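Local coordinates for protein polyketide cyclase / dehydrase and lipid transport (Nitrosospira multiformis, PDB 3P51) that is of unknown function but belongs to the polyketide cyclase and lipid transport family, whose Bet v 1-like fold suggests that it binds a hydrophobic small molecule, at residues A[51-62]-A[73-83]; A[2-10]-A[122-133]. One frame throughout, in Å; residues are numbered along the deposited sequence.

How the interactions relate
Both interactions belong to one Bet v 1-like domain, in which a curved antiparallel sheet wraps around a long C-terminal helix; their centres lie about 16 Å apart. Interaction 2 packs the first strand on helix 120-139 and so brings the two ends of the chain together. Interaction 1, which lies in residues 51-83, falls within the sequence that this closure spans. It joins neighbouring strands of the same sheet, well across it from strand 3-10. The two contacts meet in the interior: Tyr-74 OH and Tyr-129 OH probably share a hydrogen bond, and Tyr-124 of the helix packs on Phe-58, Pro-80 and Pro-82. Sheet and helix thus face each other across a shared interior.

Interaction 1: residues A[51-62]-A[73-83]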
loop_
_atom_site.group_PDB
_atom_site.type_symbol
_atom_site.label_atom_id
_atom_site.label_comp_id
_atom_site.label_asym_id
_atom_site.label_seq_id
_atom_site.Cartn_x
_atom_site.Cartn_y
_atom_site.Cartn_z
ATOM N N ARG A 51 22.698 4.571 8.328
ATOM C CA ARG A 51 22.453 4.159 9.696
ATOM C C ARG A 51 22.701 5.303 10.664
ATOM O O ARG A 51 23.341 6.293 10.332
ATOM C CB ARG A 51 23.330 2.963 10.067
ATOM C CG ARG A 51 23.355 1.879 8.997
ATOM C CD ARG A 51 24.241 0.720 9.419
ATOM N NE ARG A 51 23.520 -0.175 10.315
ATOM C CZ ARG A 51 24.053 -1.231 10.915
ATOM N NH1 ARG A 51 25.335 -1.527 10.724
ATOM N NH2 ARG A 51 23.298 -1.991 11.700
ATOM N N ARG A 52 22.184 5.166 11.871
ATOM C CA ARG A 52 22.396 6.188 12.873
ATOM C C ARG A 52 22.412 5.545 14.231
ATOM O O ARG A 52 21.793 4.502 14.433
ATOM C CB ARG A 52 21.295 7.251 12.808
ATOM C CG ARG A 52 19.891 6.714 13.021
ATOM C CD ARG A 52 18.816 7.782 12.762
ATOM N NE ARG A 52 17.487 7.299 13.143
ATOM C CZ ARG A 52 16.350 7.936 12.884
ATOM N NH1 ARG A 52 16.364 9.090 12.233
ATOM N NH2 ARG A 52 15.195 7.412 13.274
ATOM N N LEU A 53 23.126 6.180 15.152
ATOM C CA LEU A 53 23.098 5.813 16.555
ATOM C C LEU A 53 22.533 6.981 17.371
ATOM O O LEU A 53 23.066 8.087 17.321
ATOM C CB LEU A 53 24.516 5.478 17.029
ATOM C CG LEU A 53 24.598 4.973 18.468
ATOM C CD1 LEU A 53 24.098 3.531 18.529
ATOM C CD2 LEU A 53 26.026 5.062 18.978
ATOM N N LEU A 54 21.453 6.739 18.111
ATOM C CA LEU A 54 20.831 7.774 18.933
ATOM C C LEU A 54 21.060 7.521 20.424
ATOM O O LEU A 54 20.919 6.396 20.901
ATOM C CB LEU A 54 19.328 7.825 18.678
ATOM C CG LEU A 54 18.873 7.641 17.227
ATOM C CD1 LEU A 54 17.367 7.422 17.180
ATOM C CD2 LEU A 54 19.275 8.834 16.379
ATOM N N ASN A 55 21.381 8.582 21.158
ATOM C CA ASN A 55 21.593 8.491 22.600
ATOM C C ASN A 55 22.618 7.424 22.949
ATOM O O ASN A 55 22.640 6.920 24.073
ATOM C CB ASN A 55 20.281 8.197 23.343
ATOM C CG ASN A 55 19.264 9.324 23.214
ATOM O OD1 ASN A 55 19.587 10.414 22.750
ATOM N ND2 ASN A 55 18.035 9.068 23.656
ATOM N N GLY A 56 23.460 7.075 21.984
ATOM C CA GLY A 56 24.496 6.075 22.200
ATOM C C GLY A 56 23.967 4.661 22.377
ATOM O O GLY A 56 24.696 3.788 22.842
ATOM N N GLU A 57 22.708 4.411 22.017
ATOM C CA GLU A 57 22.152 3.088 22.300
ATOM C C GLU A 57 21.128 2.552 21.298
ATOM O O GLU A 57 20.929 1.344 21.216
ATOM C CB GLU A 57 21.593 3.036 23.726
ATOM C CG GLU A 57 20.488 4.036 23.990
ATOM C CD GLU A 57 20.060 4.053 25.454
ATOM O OE1 GLU A 57 20.802 3.507 26.292
ATOM O OE2 GLU A 57 18.985 4.610 25.765
ATOM N N PHE A 58 20.469 3.439 20.555
ATOM C CA PHE A 58 19.589 3.000 19.478
ATOM C C PHE A 58 20.356 3.001 18.172
ATOM O O PHE A 58 20.737 4.062 17.682
ATOM C CB PHE A 58 18.405 3.950 19.310
ATOM C CG PHE A 58 17.409 3.905 20.428
ATOM C CD1 PHE A 58 16.403 2.952 20.437
ATOM C CD2 PHE A 58 17.456 4.839 21.450
ATOM C CE1 PHE A 58 15.471 2.925 21.450
ATOM C CE2 PHE A 58 16.526 4.816 22.471
ATOM C CZ PHE A 58 15.531 3.862 22.469
ATOM N N LEU A 59 20.570 1.823 17.595
ATOM C CA LEU A 59 21.147 1.741 16.253
ATOM C C LEU A 59 20.055 1.489 15.200
ATOM O O LEU A 59 19.477 0.401 15.165
ATOM C CB LEU A 59 22.200 0.630 16.197
ATOM C CG LEU A 59 22.925 0.428 14.858
ATOM C CD1 LEU A 59 23.734 1.666 14.470
ATOM C CD2 LEU A 59 23.810 -0.823 14.909
ATOM N N ASP A 60 19.783 2.485 14.350
ATOM C CA ASP A 60 18.766 2.388 13.280
ATOM C C ASP A 60 19.397 2.282 11.887
ATOM O O ASP A 60 20.413 2.927 11.615
ATOM C CB ASP A 60 17.890 3.651 13.247
ATOM C CG ASP A 60 16.973 3.798 14.461
ATOM O OD1 ASP A 60 16.698 2.799 15.163
ATOM O OD2 ASP A 60 16.499 4.933 14.697
ATOM N N THR A 61 18.768 1.511 10.997
ATOM C CA THR A 61 19.102 1.523 9.569
ATOM C C THR A 61 17.903 1.979 8.730
ATOM O O THR A 61 16.783 1.520 8.954
ATOM C CB THR A 61 19.523 0.130 9.084
ATOM O OG1 THR A 61 20.653 -0.311 9.842
ATOM C CG2 THR A 61 19.915 0.171 7.624
ATOM N N LEU A 62 18.134 2.885 7.775
ATOM C CA LEU A 62 17.077 3.331 6.866
ATOM C C LEU A 62 16.797 2.218 5.858
ATOM O O LEU A 62 17.693 1.810 5.099
ATOM C CB LEU A 62 17.511 4.609 6.131
ATOM C CG LEU A 62 16.512 5.341 5.231
ATOM C CD1 LEU A 62 15.278 5.784 6.021
ATOM C CD2 LEU A 62 17.183 6.548 4.573
HETATM N N MSE A 73 11.174 4.802 6.664
HETATM C CA MSE A 73 11.042 3.532 7.372
HETATM C C MSE A 73 12.409 3.022 7.761
HETATM O O MSE A 73 13.352 3.129 6.993
HETATM C CB MSE A 73 10.361 2.467 6.519
HETATM C CG MSE A 73 8.945 2.790 6.088
HETATM SE SE MSE A 73 8.168 1.295 5.063
HETATM C CE MSE A 73 8.914 -0.141 6.131
ATOM N N TYR A 74 12.509 2.433 8.942
ATOM C CA TYR A 74 13.806 1.992 9.420
ATOM C C TYR A 74 13.677 0.763 10.295
ATOM O O TYR A 74 12.627 0.524 10.906
ATOM C CB TYR A 74 14.462 3.115 10.228
ATOM C CG TYR A 74 13.598 3.586 11.377
ATOM C CD1 TYR A 74 13.710 3.016 12.641
ATOM C CD2 TYR A 74 12.655 4.592 11.191
ATOM C CE1 TYR A 74 12.903 3.438 13.697
ATOM C CE2 TYR A 74 11.855 5.021 12.235
ATOM C CZ TYR A 74 11.980 4.443 13.478
ATOM O OH TYR A 74 11.176 4.871 14.508
ATOM N N SER A 75 14.756 -0.010 10.369
ATOM C CA SER A 75 14.855 -1.087 11.339
ATOM C C SER A 75 15.591 -0.560 12.559
ATOM O O SER A 75 16.525 0.231 12.432
ATOM C CB SER A 75 15.620 -2.277 10.753
ATOM O OG SER A 75 16.931 -1.910 10.341
HETATM N N MSE A 76 15.159 -0.981 13.742
HETATM C CA MSE A 76 15.950 -0.754 14.941
HETATM C C MSE A 76 16.815 -1.989 15.190
HETATM O O MSE A 76 16.317 -3.032 15.610
HETATM C CB MSE A 76 15.056 -0.496 16.149
HETATM C CG MSE A 76 15.836 -0.047 17.362
HETATM SE SE MSE A 76 14.904 -0.488 19.022
HETATM C CE MSE A 76 13.378 0.717 18.763
ATOM N N ASP A 77 18.112 -1.865 14.930
ATOM C CA ASP A 77 19.031 -2.998 15.011
ATOM C C ASP A 77 19.543 -3.252 16.438
ATOM O O ASP A 77 19.850 -4.387 16.810
ATOM C CB ASP A 77 20.206 -2.777 14.054
ATOM C CG ASP A 77 19.756 -2.331 12.654
ATOM O OD1 ASP A 77 18.700 -2.800 12.175
ATOM O OD2 ASP A 77 20.469 -1.513 12.033
ATOM N N GLU A 78 19.666 -2.192 17.226
ATOM C CA GLU A 78 20.007 -2.339 18.632
ATOM C C GLU A 78 19.241 -1.296 19.423
ATOM O O GLU A 78 18.903 -0.239 18.898
ATOM C CB GLU A 78 21.511 -2.154 18.882
ATOM C CG GLU A 78 22.437 -2.959 17.985
ATOM C CD GLU A 78 22.708 -4.366 18.480
ATOM O OE1 GLU A 78 22.105 -4.804 19.500
ATOM O OE2 GLU A 78 23.541 -5.038 17.831
ATOM N N GLY A 79 18.981 -1.588 20.692
ATOM C CA GLY A 79 18.321 -0.632 21.557
ATOM C C GLY A 79 18.426 -1.067 23.000
ATOM O O GLY A 79 18.777 -2.206 23.274
ATOM N N PRO A 80 18.101 -0.159 23.930
ATOM C CA PRO A 80 18.118 -0.498 25.355
ATOM C C PRO A 80 16.938 -1.412 25.677
ATOM O O PRO A 80 15.947 -1.394 24.946
ATOM C CB PRO A 80 17.937 0.862 26.035
ATOM C CG PRO A 80 17.121 1.659 25.040
ATOM C CD PRO A 80 17.577 1.197 23.678
ATOM N N SER A 81 17.053 -2.207 26.734
ATOM C CA SER A 81 15.922 -2.988 27.224
ATOM C C SER A 81 14.782 -1.997 27.481
ATOM O O SER A 81 15.027 -0.889 27.962
ATOM C CB SER A 81 16.319 -3.763 28.493
ATOM O OG SER A 81 15.373 -4.787 28.809
ATOM N N PRO A 82 13.534 -2.374 27.144
ATOM C CA PRO A 82 13.092 -3.694 26.690
ATOM C C PRO A 82 13.050 -3.866 25.163
ATOM O O PRO A 82 12.358 -4.770 24.682
ATOM C CB PRO A 82 11.667 -3.747 27.229
ATOM C CG PRO A 82 11.185 -2.336 27.012
ATOM C CD PRO A 82 12.393 -1.447 27.269
ATOM N N VAL A 83 13.758 -3.028 24.409
ATOM C CA VAL A 83 13.846 -3.225 22.961
ATOM C C VAL A 83 15.250 -3.610 22.479
ATOM O O VAL A 83 15.642 -3.260 21.368
ATOM C CB VAL A 83 13.352 -1.992 22.164
ATOM C CG1 VAL A 83 11.830 -1.847 22.270
ATOM C CG2 VAL A 83 14.060 -0.737 22.643
#
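Asp-77 OD2 is the polar hub between residues 51-62 and 73-83. Thr-61 OG1 donates to its syn lone pair at 2.5 Å, while Arg-51 NH2 reaches it from above the carboxylate plane, 2.9 Å away and almost straight (N-H...O 174°), forming a salt bridge. Arg-51 NE also donates to Thr-61 OG1, and Ser-75 OG holds the other carboxylate oxygen, Asp-77 OD1, at 2.7 Å. Threonine suits its place: with OG1 opposite the carbonyl carbon (chi1 -59°), its hydroxyl lies between the two, accepting from the arginine and donating to the aspartate.

Beneath this network the antiparallel strands exchange backbone bonds: Thr-61 and Ser-75 form a hydrogen-bonded pair, and Leu-59 N donates to Glu-78 O. A classic beta bulge sets Asp-77 and Glu-78 against Leu-59, whose O accepts from Asp-77 N at 2.7 Å, with a second, weak bond from Glu-78 N.

Toward the interior, Arg-52 grips Asp-60 OD2 side-on with NE and NH2, and its NH1 is satisfied by the carbonyl of Phe-24. The Asp-60 carboxylate lies alongside the Tyr-74 ring, Asp-60 CG 3.8 Å from Tyr-74 CD1, with the planes 35° apart. Past the strand end, Pro-80 CD sits over one face of Phe-58, 3.7 Å from the ring centroid, a CH-pi contact well suited to a rigid proline. Met-76, a selenomethionine, makes a Met-aromatic contact at the ring edge, SE 4.0 Å from Phe-58 CD1.

Two acidic groups, each paired with an arginine, therefore lie on opposite faces of the hairpin. The donors around Asp-77 probably favour its ionised form, and, held through both oxygens, it has little freedom to rotate.

Interaction 2: residues A[2-10]-A[122-133]; sequences PKVYNSIVV and VEYMNTVYRSLL
The amide of Asn-6 stands nearly perpendicular to two flat groups, the amide of Asn-126 (86° between planes) and the guanidinium of Arg-130. One face of that guanidinium lies over Asn-126 CB; at its edge sit Asn-6 OD1 and water 2, which lies between Arg-130 NH2 and Asn-6 OD1. The Tyr-129 ring turns its edge to Asn-6 ND2 and to Val-4, with Tyr-129 CD2 3.8 Å from Val-4 CG2.

Asparagine suits position 6 because it can give and accept at once. Its ND2 donates to Asn-126 OD1 at 3.1 Å, and its OD1 accepts from Arg-130 NE at 2.8 Å, with the donor tilted 33° from the carbonyl plane. Arg-130 reaches this far because its chain runs extended from CG to NE. Water 1 accepts from Tyr-5 N, 2.9 Å away, and lies 2.7 Å from Asn-126 OD1, linking the strand backbone to the helix.

Apolar contacts flank this patch: Val-4 CG1 packs on Val-122 CG1 at 4.1 Å, and Ile-8 CD1 lies 3.8 Å from Leu-133 CB.

Strand 3-10 and helix segment 122-133 run in nearly the same direction, their axes 25° apart, and the strand pairs with strand 105-116. Tyr-129 points into the interior, its hydroxyl bonded to Tyr-91 and its ring against Trp-110, while Ser-7, facing away from the helix, hydrogen-bonds through OG to the carbonyl of Pro-99 and through its backbone N to Thr-101 OG1, both of a neighbouring subunit.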
loop_
_atom_site.group_PDB
_atom_site.type_symbol
_atom_site.label_atom_id
_atom_site.label_comp_id
_atom_site.label_asym_id
_atom_site.label_seq_id
_atom_site.Cartn_x
_atom_site.Cartn_y
_atom_site.Cartn_z
ATOM N N PRO A 2 4.453 -7.614 18.390
ATOM C CA PRO A 2 3.505 -6.579 18.811
ATOM C C PRO A 2 3.662 -5.337 17.956
ATOM O O PRO A 2 4.578 -5.265 17.138
ATOM C CB PRO A 2 3.939 -6.282 20.240
ATOM C CG PRO A 2 4.476 -7.619 20.731
ATOM C CD PRO A 2 5.171 -8.214 19.528
ATOM N N LYS A 3 2.783 -4.363 18.144
ATOM C CA LYS A 3 2.891 -3.125 17.398
ATOM C C LYS A 3 2.315 -1.943 18.161
ATOM O O LYS A 3 1.539 -2.109 19.105
ATOM C CB LYS A 3 2.218 -3.268 16.040
ATOM C CG LYS A 3 0.763 -3.672 16.082
ATOM C CD LYS A 3 0.270 -3.988 14.671
ATOM C CE LYS A 3 1.217 -4.964 13.974
ATOM N NZ LYS A 3 0.835 -5.239 12.556
ATOM N N VAL A 4 2.721 -0.746 17.762
ATOM C CA VAL A 4 2.177 0.476 18.332
ATOM C C VAL A 4 1.818 1.428 17.204
ATOM O O VAL A 4 2.358 1.331 16.101
ATOM C CB VAL A 4 3.179 1.155 19.266
ATOM C CG1 VAL A 4 3.381 0.306 20.524
ATOM C CG2 VAL A 4 4.507 1.399 18.534
ATOM N N TYR A 5 0.897 2.341 17.474
ATOM C CA TYR A 5 0.520 3.332 16.476
ATOM C C TYR A 5 0.166 4.612 17.185
ATOM O O TYR A 5 -0.707 4.617 18.049
ATOM C CB TYR A 5 -0.681 2.856 15.658
ATOM C CG TYR A 5 -1.157 3.898 14.653
ATOM C CD1 TYR A 5 -0.603 3.959 13.375
ATOM C CD2 TYR A 5 -2.144 4.817 14.987
ATOM C CE1 TYR A 5 -1.029 4.909 12.444
ATOM C CE2 TYR A 5 -2.579 5.770 14.073
ATOM C CZ TYR A 5 -2.017 5.811 12.801
ATOM O OH TYR A 5 -2.430 6.758 11.883
ATOM N N ASN A 6 0.853 5.692 16.838
ATOM C CA ASN A 6 0.555 6.991 17.427
ATOM C C ASN A 6 0.520 8.086 16.377
ATOM O O ASN A 6 1.298 8.063 15.418
ATOM C CB ASN A 6 1.582 7.335 18.491
ATOM C CG ASN A 6 1.531 6.385 19.668
ATOM O OD1 ASN A 6 0.754 6.582 20.606
ATOM N ND2 ASN A 6 2.350 5.341 19.619
ATOM N N SER A 7 -0.371 9.051 16.567
ATOM C CA SER A 7 -0.549 10.102 15.581
ATOM C C SER A 7 -0.995 11.408 16.224
ATOM O O SER A 7 -1.551 11.420 17.325
ATOM C CB SER A 7 -1.549 9.650 14.513
ATOM O OG SER A 7 -2.817 9.367 15.082
ATOM N N ILE A 8 -0.715 12.507 15.536
ATOM C CA ILE A 8 -1.082 13.845 15.988
ATOM C C ILE A 8 -1.354 14.729 14.775
ATOM O O ILE A 8 -0.937 14.409 13.656
ATOM C CB ILE A 8 0.064 14.519 16.745
ATOM C CG1 ILE A 8 1.293 14.602 15.837
ATOM C CG2 ILE A 8 0.383 13.775 18.035
ATOM C CD1 ILE A 8 2.417 15.419 16.412
ATOM N N VAL A 9 -2.049 15.843 15.008
ATOM C CA VAL A 9 -2.182 16.897 14.008
ATOM C C VAL A 9 -1.301 18.089 14.379
ATOM O O VAL A 9 -1.307 18.547 15.513
ATOM C CB VAL A 9 -3.635 17.347 13.858
ATOM C CG1 VAL A 9 -3.727 18.598 12.958
ATOM C CG2 VAL A 9 -4.462 16.206 13.278
ATOM N N VAL A 10 -0.531 18.566 13.410
ATOM C CA VAL A 10 0.443 19.632 13.623
ATOM C C VAL A 10 -0.001 20.881 12.853
ATOM O O VAL A 10 -0.284 20.799 11.651
ATOM C CB VAL A 10 1.834 19.185 13.109
ATOM C CG1 VAL A 10 2.806 20.321 13.127
ATOM C CG2 VAL A 10 2.368 18.021 13.935
ATOM N N VAL A 122 5.601 -2.729 24.515
ATOM C CA VAL A 122 4.493 -1.949 23.950
ATOM C C VAL A 122 4.337 -0.620 24.676
ATOM O O VAL A 122 4.341 0.439 24.058
ATOM C CB VAL A 122 3.147 -2.721 23.968
ATOM C CG1 VAL A 122 1.964 -1.764 23.807
ATOM C CG2 VAL A 122 3.124 -3.790 22.880
ATOM N N GLU A 123 4.208 -0.670 25.994
ATOM C CA GLU A 123 4.084 0.566 26.753
ATOM C C GLU A 123 5.303 1.453 26.501
ATOM O O GLU A 123 5.171 2.663 26.311
ATOM C CB GLU A 123 3.940 0.289 28.254
ATOM C CG GLU A 123 4.061 1.562 29.095
ATOM C CD GLU A 123 3.645 1.379 30.548
ATOM O OE1 GLU A 123 4.055 0.373 31.169
ATOM O OE2 GLU A 123 2.909 2.251 31.068
ATOM N N TYR A 124 6.486 0.844 26.496
ATOM C CA TYR A 124 7.731 1.600 26.353
ATOM C C TYR A 124 7.808 2.381 25.029
ATOM O O TYR A 124 8.176 3.562 25.014
ATOM C CB TYR A 124 8.957 0.687 26.548
ATOM C CG TYR A 124 10.287 1.389 26.349
ATOM C CD1 TYR A 124 10.962 1.967 27.420
ATOM C CD2 TYR A 124 10.868 1.478 25.086
ATOM C CE1 TYR A 124 12.177 2.615 27.237
ATOM C CE2 TYR A 124 12.079 2.120 24.894
ATOM C CZ TYR A 124 12.728 2.689 25.972
ATOM O OH TYR A 124 13.930 3.327 25.778
HETATM N N MSE A 125 7.440 1.747 23.919
HETATM C CA MSE A 125 7.491 2.442 22.631
HETATM C C MSE A 125 6.370 3.469 22.466
HETATM O O MSE A 125 6.577 4.525 21.858
HETATM C CB MSE A 125 7.527 1.458 21.457
HETATM C CG MSE A 125 8.825 0.640 21.393
HETATM SE SE MSE A 125 10.474 1.743 21.346
HETATM C CE MSE A 125 10.129 2.720 19.691
ATOM N N ASN A 126 5.192 3.178 23.016
ATOM C CA ASN A 126 4.143 4.194 23.071
ATOM C C ASN A 126 4.675 5.463 23.729
ATOM O O ASN A 126 4.421 6.569 23.269
ATOM C CB ASN A 126 2.904 3.693 23.826
ATOM C CG ASN A 126 1.964 2.901 22.941
ATOM O OD1 ASN A 126 1.914 3.113 21.730
ATOM N ND2 ASN A 126 1.210 1.987 23.540
ATOM N N THR A 127 5.423 5.290 24.814
ATOM C CA THR A 127 5.976 6.422 25.539
ATOM C C THR A 127 7.000 7.173 24.704
ATOM O O THR A 127 6.972 8.400 24.635
ATOM C CB THR A 127 6.601 5.977 26.870
ATOM O OG1 THR A 127 5.554 5.628 27.783
ATOM C CG2 THR A 127 7.447 7.094 27.469
ATOM N N VAL A 128 7.906 6.433 24.074
ATOM C CA VAL A 128 8.890 7.030 23.177
ATOM C C VAL A 128 8.232 7.795 22.024
ATOM O O VAL A 128 8.481 8.989 21.835
ATOM C CB VAL A 128 9.864 5.962 22.631
ATOM C CG1 VAL A 128 10.590 6.471 21.380
ATOM C CG2 VAL A 128 10.862 5.547 23.724
ATOM N N TYR A 129 7.385 7.119 21.252
ATOM C CA TYR A 129 6.741 7.787 20.123
ATOM C C TYR A 129 5.897 8.997 20.515
ATOM O O TYR A 129 5.884 9.988 19.809
ATOM C CB TYR A 129 5.931 6.795 19.292
ATOM C CG TYR A 129 6.828 5.895 18.482
ATOM C CD1 TYR A 129 7.972 6.402 17.882
ATOM C CD2 TYR A 129 6.563 4.540 18.350
ATOM C CE1 TYR A 129 8.817 5.588 17.145
ATOM C CE2 TYR A 129 7.398 3.719 17.612
ATOM C CZ TYR A 129 8.523 4.249 17.013
ATOM O OH TYR A 129 9.363 3.444 16.277
ATOM N N ARG A 130 5.207 8.929 21.646
ATOM C CA ARG A 130 4.380 10.057 22.062
ATOM C C ARG A 130 5.249 11.266 22.395
ATOM O O ARG A 130 4.885 12.400 22.109
ATOM C CB ARG A 130 3.473 9.662 23.233
ATOM C CG ARG A 130 2.320 8.776 22.792
ATOM C CD ARG A 130 1.707 7.979 23.925
ATOM N NE ARG A 130 0.739 7.003 23.414
ATOM C CZ ARG A 130 0.122 6.099 24.171
ATOM N NH1 ARG A 130 0.378 6.040 25.480
ATOM N NH2 ARG A 130 -0.745 5.250 23.622
ATOM N N SER A 131 6.417 11.013 22.974
ATOM C CA SER A 131 7.354 12.089 23.286
ATOM C C SER A 131 7.935 12.724 22.030
ATOM O O SER A 131 8.009 13.943 21.925
ATOM C CB SER A 131 8.488 11.583 24.184
ATOM O OG SER A 131 9.523 12.549 24.262
ATOM N N LEU A 132 8.356 11.896 21.077
ATOM C CA LEU A 132 8.901 12.403 19.821
ATOM C C LEU A 132 7.864 13.251 19.078
ATOM O O LEU A 132 8.158 14.353 18.612
ATOM C CB LEU A 132 9.374 11.250 18.929
ATOM C CG LEU A 132 10.459 10.316 19.485
ATOM C CD1 LEU A 132 10.698 9.150 18.541
ATOM C CD2 LEU A 132 11.756 11.062 19.737
ATOM N N LEU A 133 6.643 12.736 18.978
ATOM C CA LEU A 133 5.575 13.470 18.310
ATOM C C LEU A 133 5.233 14.764 19.051
ATOM O O LEU A 133 4.973 15.793 18.428
ATOM C CB LEU A 133 4.332 12.595 18.165
ATOM C CG LEU A 133 4.460 11.425 17.191
ATOM C CD1 LEU A 133 3.248 10.522 17.255
ATOM C CD2 LEU A 133 4.663 11.929 15.768
HETATM O O HOH W 1 -0.116 2.339 20.181
HETATM O O HOH W 2 -1.536 4.781 20.933
#